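Long-range contacts in putative cell wall hydrolase phosphatase-associated protein (Clostridioides difficile, PDB 7CFL), which probably cleaves peptide bonds of cell-wall peptidoglycan as a cysteine endopeptidase of the NlpC/P60 (C40) family, this chain being the catalytic domain of the autolysin: residues Gly74-Gly79 and Gly98-Asn103; Asp80-Asp85 and Val132-Val137. All coordinates share one frame; numbering follows the deposited sequence.

Contact 1. Residues Gly74-Gly79 and Gly98-Asn103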
ATOM      1  N   GLY A  74      10.571 -10.543   6.052  1.00 28.36           N
ATOM      2  CA  GLY A  74      10.350 -12.003   6.057  1.00 27.13           C
ATOM      3  C   GLY A  74       9.084 -12.467   6.794  1.00 28.23           C
ATOM      4  O   GLY A  74       8.695 -13.641   6.605  1.00 31.62           O
ATOM      5  N   ASP A  75       8.455 -11.610   7.608  1.00 25.66           N
ATOM      6  CA  ASP A  75       7.281 -11.908   8.482  1.00 24.31           C
ATOM      7  C   ASP A  75       6.003 -11.252   7.931  1.00 23.71           C
ATOM      8  O   ASP A  75       5.000 -11.215   8.675  1.00 24.63           O
ATOM      9  CB  ASP A  75       7.516 -11.380   9.900  1.00 28.15           C
ATOM     10  CG  ASP A  75       6.521 -11.862  10.952  1.00 41.04           C
ATOM     11  OD1 ASP A  75       5.874 -10.962  11.607  1.00 35.69           O
ATOM     12  OD2 ASP A  75       6.403 -13.123  11.130  1.00 36.08           O
ATOM     13  N   LEU A  76       6.005 -10.741   6.701  1.00 24.59           N
ATOM     14  CA  LEU A  76       4.790 -10.089   6.117  1.00 19.95           C
ATOM     15  C   LEU A  76       3.606 -11.056   6.130  1.00 22.04           C
ATOM     16  O   LEU A  76       3.781 -12.242   5.765  1.00 24.44           O
ATOM     17  CB  LEU A  76       5.095  -9.639   4.697  1.00 19.49           C
ATOM     18  CG  LEU A  76       5.919  -8.360   4.588  1.00 24.23           C
ATOM     19  CD1 LEU A  76       6.367  -8.117   3.154  1.00 25.56           C
ATOM     20  CD2 LEU A  76       5.112  -7.168   5.075  1.00 25.03           C
ATOM     21  N   ARG A  77       2.430 -10.522   6.473  1.00 26.42           N
ATOM     22  CA  ARG A  77       1.126 -11.221   6.534  1.00 24.93           C
ATOM     23  C   ARG A  77       0.162 -10.425   5.652  1.00 22.28           C
ATOM     24  O   ARG A  77       0.404  -9.211   5.521  1.00 20.74           O
ATOM     25  CB  ARG A  77       0.530 -11.226   7.946  1.00 25.35           C
ATOM     26  CG  ARG A  77       1.191 -12.186   8.924  1.00 36.04           C
ATOM     27  CD  ARG A  77       0.373 -12.116  10.200  1.00 41.68           C
ATOM     28  NE  ARG A  77       1.100 -12.515  11.390  1.00 48.51           N
ATOM     29  CZ  ARG A  77       0.627 -12.396  12.630  1.00 58.35           C
ATOM     30  NH1 ARG A  77       1.360 -12.798  13.654  1.00 60.03           N
ATOM     31  NH2 ARG A  77      -0.571 -11.873  12.848  1.00 65.33           N
ATOM     32  N   SER A  78      -0.840 -11.090   5.082  1.00 22.12           N
ATOM     33  CA  SER A  78      -2.000 -10.447   4.400  1.00 22.24           C
ATOM     34  C   SER A  78      -2.480  -9.262   5.226  1.00 24.91           C
ATOM     35  O   SER A  78      -2.686  -9.434   6.442  1.00 21.52           O
ATOM     36  CB  SER A  78      -3.089 -11.449   4.240  1.00 28.95           C
ATOM     37  OG  SER A  78      -2.588 -12.575   3.561  1.00 41.50           O
ATOM     38  N   GLY A  79      -2.630  -8.097   4.603  1.00 23.10           N
ATOM     39  CA  GLY A  79      -3.191  -6.911   5.270  1.00 24.99           C
ATOM     40  C   GLY A  79      -2.122  -5.986   5.830  1.00 22.10           C
ATOM     41  O   GLY A  79      -2.459  -4.873   6.218  1.00 24.44           O
ATOM     42  N   GLY A  98       1.663   0.007  -0.391  1.00 22.78           N
ATOM     43  CA  GLY A  98       0.738  -1.017  -0.882  1.00 21.82           C
ATOM     44  C   GLY A  98       0.268  -1.874   0.266  1.00 19.86           C
ATOM     45  O   GLY A  98       0.828  -1.748   1.387  1.00 23.02           O
ATOM     46  N   ILE A  99      -0.738  -2.696   0.015  1.00 20.32           N
ATOM     47  CA  ILE A  99      -1.305  -3.652   1.001  1.00 19.81           C
ATOM     48  C   ILE A  99      -0.802  -5.022   0.598  1.00 18.96           C
ATOM     49  O   ILE A  99      -1.051  -5.464  -0.513  1.00 20.03           O
ATOM     50  CB  ILE A  99      -2.848  -3.617   1.060  1.00 22.17           C
ATOM     51  CG1 ILE A  99      -3.361  -2.213   1.384  1.00 24.38           C
ATOM     52  CG2 ILE A  99      -3.387  -4.663   2.017  1.00 22.05           C
ATOM     53  CD1 ILE A  99      -4.858  -2.040   1.232  1.00 22.44           C
ATOM     54  N   TYR A 100      -0.028  -5.641   1.474  1.00 21.10           N
ATOM     55  CA  TYR A 100       0.457  -7.008   1.197  1.00 20.58           C
ATOM     56  C   TYR A 100      -0.706  -8.017   1.136  1.00 18.15           C
ATOM     57  O   TYR A 100      -1.606  -8.031   2.038  1.00 21.62           O
ATOM     58  CB  TYR A 100       1.513  -7.351   2.237  1.00 21.14           C
ATOM     59  CG  TYR A 100       2.258  -8.614   1.895  1.00 21.42           C
ATOM     60  CD1 TYR A 100       3.215  -8.602   0.894  1.00 20.95           C
ATOM     61  CD2 TYR A 100       1.960  -9.833   2.507  1.00 20.33           C
ATOM     62  CE1 TYR A 100       3.958  -9.744   0.581  1.00 21.83           C
ATOM     63  CE2 TYR A 100       2.664 -10.985   2.168  1.00 23.88           C
ATOM     64  CZ  TYR A 100       3.634 -10.948   1.182  1.00 22.58           C
ATOM     65  OH  TYR A 100       4.314 -12.083   0.815  1.00 26.08           O
ATOM     66  N   ILE A 101      -0.651  -8.907   0.134  1.00 19.61           N
ATOM     67  CA  ILE A 101      -1.680  -9.970  -0.048  1.00 22.03           C
ATOM     68  C   ILE A 101      -1.034 -11.328   0.201  1.00 25.53           C
ATOM     69  O   ILE A 101      -1.542 -12.094   1.073  1.00 36.25           O
ATOM     70  CB  ILE A 101      -2.498  -9.781  -1.357  1.00 31.19           C
ATOM     71  CG1 ILE A 101      -1.722  -9.829  -2.674  1.00 38.86           C
ATOM     72  CG2 ILE A 101      -3.218  -8.449  -1.255  1.00 33.34           C
ATOM     73  CD1 ILE A 101      -2.526  -9.305  -3.866  1.00 47.58           C
ATOM     74  N   GLY A 102       0.099 -11.588  -0.410  1.00 24.35           N
ATOM     75  CA  GLY A 102       0.838 -12.832  -0.117  1.00 25.47           C
ATOM     76  C   GLY A 102       1.579 -13.273  -1.342  1.00 26.00           C
ATOM     77  O   GLY A 102       1.262 -12.752  -2.434  1.00 26.90           O
ATOM     78  N   ASN A 103       2.553 -14.171  -1.187  1.00 25.54           N
ATOM     79  CA  ASN A 103       3.345 -14.644  -2.350  1.00 27.70           C
ATOM     80  C   ASN A 103       4.116 -13.466  -2.971  1.00 27.30           C
ATOM     81  O   ASN A 103       4.376 -13.534  -4.194  1.00 27.02           O
ATOM     82  CB  ASN A 103       2.427 -15.330  -3.367  1.00 34.52           C
ATOM     83  CG  ASN A 103       1.827 -16.596  -2.791  1.00 36.26           C
ATOM     84  OD1 ASN A 103       0.627 -16.671  -2.525  1.00 42.47           O
ATOM     85  ND2 ASN A 103       2.679 -17.576  -2.548  1.00 37.89           N
TER

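Contact 2. Residues Asp80-Asp85 and Val132-Val137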
ATOM      1  N   ASP A  80      -0.865  -6.409   5.912  1.00 20.39           N
ATOM      2  CA  ASP A  80       0.244  -5.516   6.304  1.00 18.60           C
ATOM      3  C   ASP A  80       0.422  -4.433   5.236  1.00 18.13           C
ATOM      4  O   ASP A  80       0.236  -4.699   4.086  1.00 20.39           O
ATOM      5  CB  ASP A  80       1.557  -6.282   6.525  1.00 20.25           C
ATOM      6  CG  ASP A  80       1.520  -7.222   7.696  1.00 21.90           C
ATOM      7  OD1 ASP A  80       0.659  -7.028   8.590  1.00 20.33           O
ATOM      8  OD2 ASP A  80       2.431  -8.094   7.732  1.00 22.82           O
ATOM      9  N   LEU A  81       0.809  -3.245   5.647  1.00 19.13           N
ATOM     10  CA  LEU A  81       1.212  -2.162   4.741  1.00 21.55           C
ATOM     11  C   LEU A  81       2.696  -2.307   4.444  1.00 20.17           C
ATOM     12  O   LEU A  81       3.475  -2.532   5.396  1.00 21.52           O
ATOM     13  CB  LEU A  81       0.883  -0.806   5.385  1.00 20.50           C
ATOM     14  CG  LEU A  81      -0.590  -0.586   5.694  1.00 24.70           C
ATOM     15  CD1 LEU A  81      -0.823   0.772   6.325  1.00 25.16           C
ATOM     16  CD2 LEU A  81      -1.437  -0.732   4.450  1.00 24.33           C
ATOM     17  N   VAL A  82       3.074  -2.169   3.171  1.00 19.09           N
ATOM     18  CA  VAL A  82       4.494  -2.264   2.744  0.60 18.70           C
ATOM     19  C   VAL A  82       4.875  -0.919   2.140  1.00 21.20           C
ATOM     20  O   VAL A  82       4.040  -0.343   1.415  1.00 22.16           O
ATOM     21  CB  VAL A  82       4.720  -3.442   1.777  1.00 21.85           C
ATOM     22  CG1 VAL A  82       4.742  -4.767   2.531  1.00 27.71           C
ATOM     23  CG2 VAL A  82       3.740  -3.428   0.606  1.00 24.72           C
ATOM     24  N   PHE A  83       6.042  -0.394   2.476  1.00 18.66           N
ATOM     25  CA  PHE A  83       6.480   0.991   2.143  1.00 19.97           C
ATOM     26  C   PHE A  83       7.749   0.966   1.267  1.00 22.17           C
ATOM     27  O   PHE A  83       8.682   0.161   1.416  1.00 23.30           O
ATOM     28  CB  PHE A  83       6.697   1.799   3.421  1.00 22.12           C
ATOM     29  CG  PHE A  83       5.466   1.880   4.273  1.00 19.40           C
ATOM     30  CD1 PHE A  83       4.466   2.790   3.911  1.00 20.29           C
ATOM     31  CD2 PHE A  83       5.178   0.977   5.289  1.00 20.36           C
ATOM     32  CE1 PHE A  83       3.279   2.851   4.616  1.00 21.52           C
ATOM     33  CE2 PHE A  83       3.987   1.049   6.001  1.00 22.90           C
ATOM     34  CZ  PHE A  83       3.022   1.970   5.639  1.00 20.00           C
ATOM     35  N   PHE A  84       7.848   1.912   0.348  1.00 21.92           N
ATOM     36  CA  PHE A  84       8.951   2.041  -0.631  1.00 22.05           C
ATOM     37  C   PHE A  84       9.401   3.490  -0.750  1.00 27.30           C
ATOM     38  O   PHE A  84       8.608   4.408  -0.480  1.00 23.75           O
ATOM     39  CB  PHE A  84       8.537   1.502  -1.995  1.00 24.09           C
ATOM     40  CG  PHE A  84       7.934   0.127  -1.933  1.00 24.87           C
ATOM     41  CD1 PHE A  84       8.712  -1.007  -2.137  1.00 26.03           C
ATOM     42  CD2 PHE A  84       6.610  -0.027  -1.558  1.00 25.19           C
ATOM     43  CE1 PHE A  84       8.128  -2.261  -2.063  1.00 25.61           C
ATOM     44  CE2 PHE A  84       6.037  -1.279  -1.480  1.00 26.19           C
ATOM     45  CZ  PHE A  84       6.803  -2.394  -1.711  1.00 28.09           C
ATOM     46  N   ASP A  85      10.647   3.679  -1.166  1.00 32.85           N
ATOM     47  CA  ASP A  85      11.208   5.017  -1.491  1.00 34.78           C
ATOM     48  C   ASP A  85      11.190   5.225  -3.019  1.00 35.70           C
ATOM     49  O   ASP A  85      10.670   4.356  -3.741  1.00 38.65           O
ATOM     50  CB  ASP A  85      12.582   5.193  -0.828  1.00 33.21           C
ATOM     51  CG  ASP A  85      13.657   4.216  -1.262  1.00 39.14           C
ATOM     52  OD1 ASP A  85      14.595   3.996  -0.466  1.00 46.60           O
ATOM     53  OD2 ASP A  85      13.549   3.682  -2.379  1.00 39.67           O
ATOM     54  N   VAL A 132      11.357  -0.244   2.057  1.00 25.74           N
ATOM     55  CA  VAL A 132      11.829   0.467   3.284  1.00 27.44           C
ATOM     56  C   VAL A 132      11.463  -0.345   4.528  1.00 23.30           C
ATOM     57  O   VAL A 132      12.397  -0.737   5.275  1.00 26.20           O
ATOM     58  CB  VAL A 132      11.325   1.915   3.375  1.00 29.09           C
ATOM     59  CG1 VAL A 132      11.704   2.543   4.721  1.00 31.36           C
ATOM     60  CG2 VAL A 132      11.862   2.741   2.214  1.00 29.25           C
ATOM     61  N   ASN A 133      10.182  -0.553   4.775  1.00 22.91           N
ATOM     62  CA  ASN A 133       9.640  -1.142   6.017  1.00 21.58           C
ATOM     63  C   ASN A 133       8.201  -1.599   5.785  1.00 23.45           C
ATOM     64  O   ASN A 133       7.648  -1.440   4.660  1.00 21.77           O
ATOM     65  CB  ASN A 133       9.756  -0.191   7.212  1.00 22.03           C
ATOM     66  CG  ASN A 133       8.756   0.948   7.264  1.00 23.61           C
ATOM     67  OD1 ASN A 133       8.156   1.308   6.255  1.00 26.63           O
ATOM     68  ND2 ASN A 133       8.603   1.522   8.443  1.00 27.26           N
ATOM     69  N   ALA A 134       7.607  -2.127   6.843  1.00 20.87           N
ATOM     70  CA  ALA A 134       6.239  -2.643   6.831  1.00 22.03           C
ATOM     71  C   ALA A 134       5.604  -2.355   8.180  1.00 19.75           C
ATOM     72  O   ALA A 134       6.335  -2.246   9.177  1.00 20.93           O
ATOM     73  CB  ALA A 134       6.274  -4.093   6.483  1.00 21.27           C
ATOM     74  N   ARG A 135       4.281  -2.261   8.205  1.00 18.92           N
ATOM     75  CA  ARG A 135       3.488  -2.016   9.423  1.00 19.93           C
ATOM     76  C   ARG A 135       2.227  -2.886   9.419  1.00 22.07           C
ATOM     77  O   ARG A 135       1.584  -3.046   8.342  1.00 22.15           O
ATOM     78  CB  ARG A 135       3.089  -0.547   9.525  1.00 22.03           C
ATOM     79  CG  ARG A 135       4.244   0.415   9.701  1.00 19.25           C
ATOM     80  CD  ARG A 135       4.822   0.348  11.089  1.00 22.68           C
ATOM     81  NE  ARG A 135       5.892   1.313  11.212  1.00 24.64           N
ATOM     82  CZ  ARG A 135       6.666   1.464  12.293  1.00 25.56           C
ATOM     83  NH1 ARG A 135       6.438   0.773  13.395  1.00 22.39           N
ATOM     84  NH2 ARG A 135       7.616   2.374  12.291  1.00 24.90           N
ATOM     85  N   ARG A 136       1.914  -3.433  10.595  1.00 19.71           N
ATOM     86  CA  ARG A 136       0.705  -4.230  10.886  1.00 21.16           C
ATOM     87  C   ARG A 136      -0.266  -3.305  11.627  1.00 22.19           C
ATOM     88  O   ARG A 136       0.121  -2.720  12.660  1.00 21.26           O
ATOM     89  CB  ARG A 136       1.070  -5.493  11.668  1.00 22.26           C
ATOM     90  CG  ARG A 136      -0.110  -6.431  11.848  1.00 21.89           C
ATOM     91  CD  ARG A 136       0.410  -7.792  12.272  1.00 23.38           C
ATOM     92  NE  ARG A 136       1.235  -8.283  11.182  1.00 24.21           N
ATOM     93  CZ  ARG A 136       2.312  -9.060  11.308  1.00 23.68           C
ATOM     94  NH1 ARG A 136       2.742  -9.446  12.495  1.00 30.71           N
ATOM     95  NH2 ARG A 136       2.980  -9.427  10.236  1.00 23.08           N
ATOM     96  N   VAL A 137      -1.421  -3.054  11.000  1.00 23.82           N
ATOM     97  CA  VAL A 137      -2.476  -2.167  11.573  1.00 27.09           C
ATOM     98  C   VAL A 137      -3.729  -2.960  12.001  1.00 24.17           C
ATOM     99  O   VAL A 137      -4.648  -2.333  12.597  1.00 29.29           O
ATOM    100  CB  VAL A 137      -2.797  -1.045  10.565  1.00 26.08           C
ATOM    101  CG1 VAL A 137      -1.599  -0.133  10.357  1.00 22.82           C
ATOM    102  CG2 VAL A 137      -3.276  -1.586   9.229  1.00 28.02           C
TER

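Contact 1. Residues Gly74-Gly79 and Gly98-Asn103
Gly79 N donates to Tyr100 O over 2.8 Å in a nearly straight bond, N-H...O angle 170°, and this backbone link brings the loop Leu76-Gly79 against the last residues of strand 96-102, with Ser78 beside Ile101. Tyr100 O also receives a CA-H...O contact from Ser78, so two neighbouring loop residues converge on one carbonyl. One residue further along, the Ser78 hydroxyl gives its proton to Ile101 O, OG to O 2.7 Å; chi1 of -55° sets OG beside its own backbone N and turns it to that carbonyl.

The Tyr100 ring is the main apolar surface here. Leu76 CB sits over one face in a CH-pi contact, 3.8 Å from the ring centroid and 14° off its normal, while Leu76 CD1 reaches the CD1-CE1 side of the same ring. At the ring edge, Arg77 O lies 3.4 Å from Tyr100 CD2. With CG anti to the backbone N, the ring extends from the strand toward the loop, and its hydroxyl bonds to Gly104 N, beyond the classic beta bulge that Ile101 and Gly102 form opposite Asp105.

Val82 of strand 81-84 and Ile122 of a loop both pack on Leu76 and Tyr100, whereas Ile99 and Ile101, whose side chains alternate with Tyr100 along the strand, meet helix 13-22, as does Ser78 from the loop.

Contact 2. Residues Asp80-Asp85 and Val132-Val137
Val132 N bonds to Phe83 O over 2.8 Å, and the Val132 CG2 methyl rests against the backbone where Phe84 passes into Asp85. At Asn133 the main-chain O accepts from Phe83 N, while OD1 comes within 3.1 Å of Phe83 CD2, the amide and ring planes 55° apart; Asn133 CG, set between its backbone N and carbonyl carbon, brings the amide back toward the ring, and Ser65 OG hydrogen-bonds to the same OD1. Ala134 faces Val82 as a non-hydrogen-bonded pair, with its CA 3.1 Å from Leu81 O in a CA-H...O contact. The strands run antiparallel in the central sheet of the NlpC/P60 papain-like fold, their axes at 161°. Arg135 exchanges two backbone bonds with Leu81, N to O 2.9 Å and O to N 2.8 Å. Its CG lies by Phe83 CE2, and a bend at chi2 carries the guanidinium away to Ser65 O. Arg136 grips the buried carboxylate of Asp80 side-on, NE to OD1 and NH2 to OD2 both 2.9 Å. Both oxygens use syn lone pairs and the two planes are only 27° apart, which should fix the carboxylate's rotation; Arg77 N binds OD2 as well. Val137 CG1 ends the segment 4.2 Å from Leu81 CD1, beside Met49 of helix 41-53.

How the contacts relate
Contact 2 lies nearer the centre of the chain and joins two neighbouring sheet strands through regular backbone pairing, with a charged pair at one end; contact 1 is further out, where a loop meets a strand end through two hydrogen bonds and a leucine over an aromatic face. Most touching residues are buried in contact 2, few in contact 1, where Arg77 is exposed. Strand 81-84 separates strand 131-136 from strand 96-102, so the sheet runs through both contacts: Tyr100 N probably bonds to Asp80 O, and Val82 N to Gly98 O. Apolar packing continues from Leu76 CD2 to Val82 CG1, 3.5 Å apart. Because Gly79 leads directly into Asp80, the loop of contact 1 delivers the chain into contact 2.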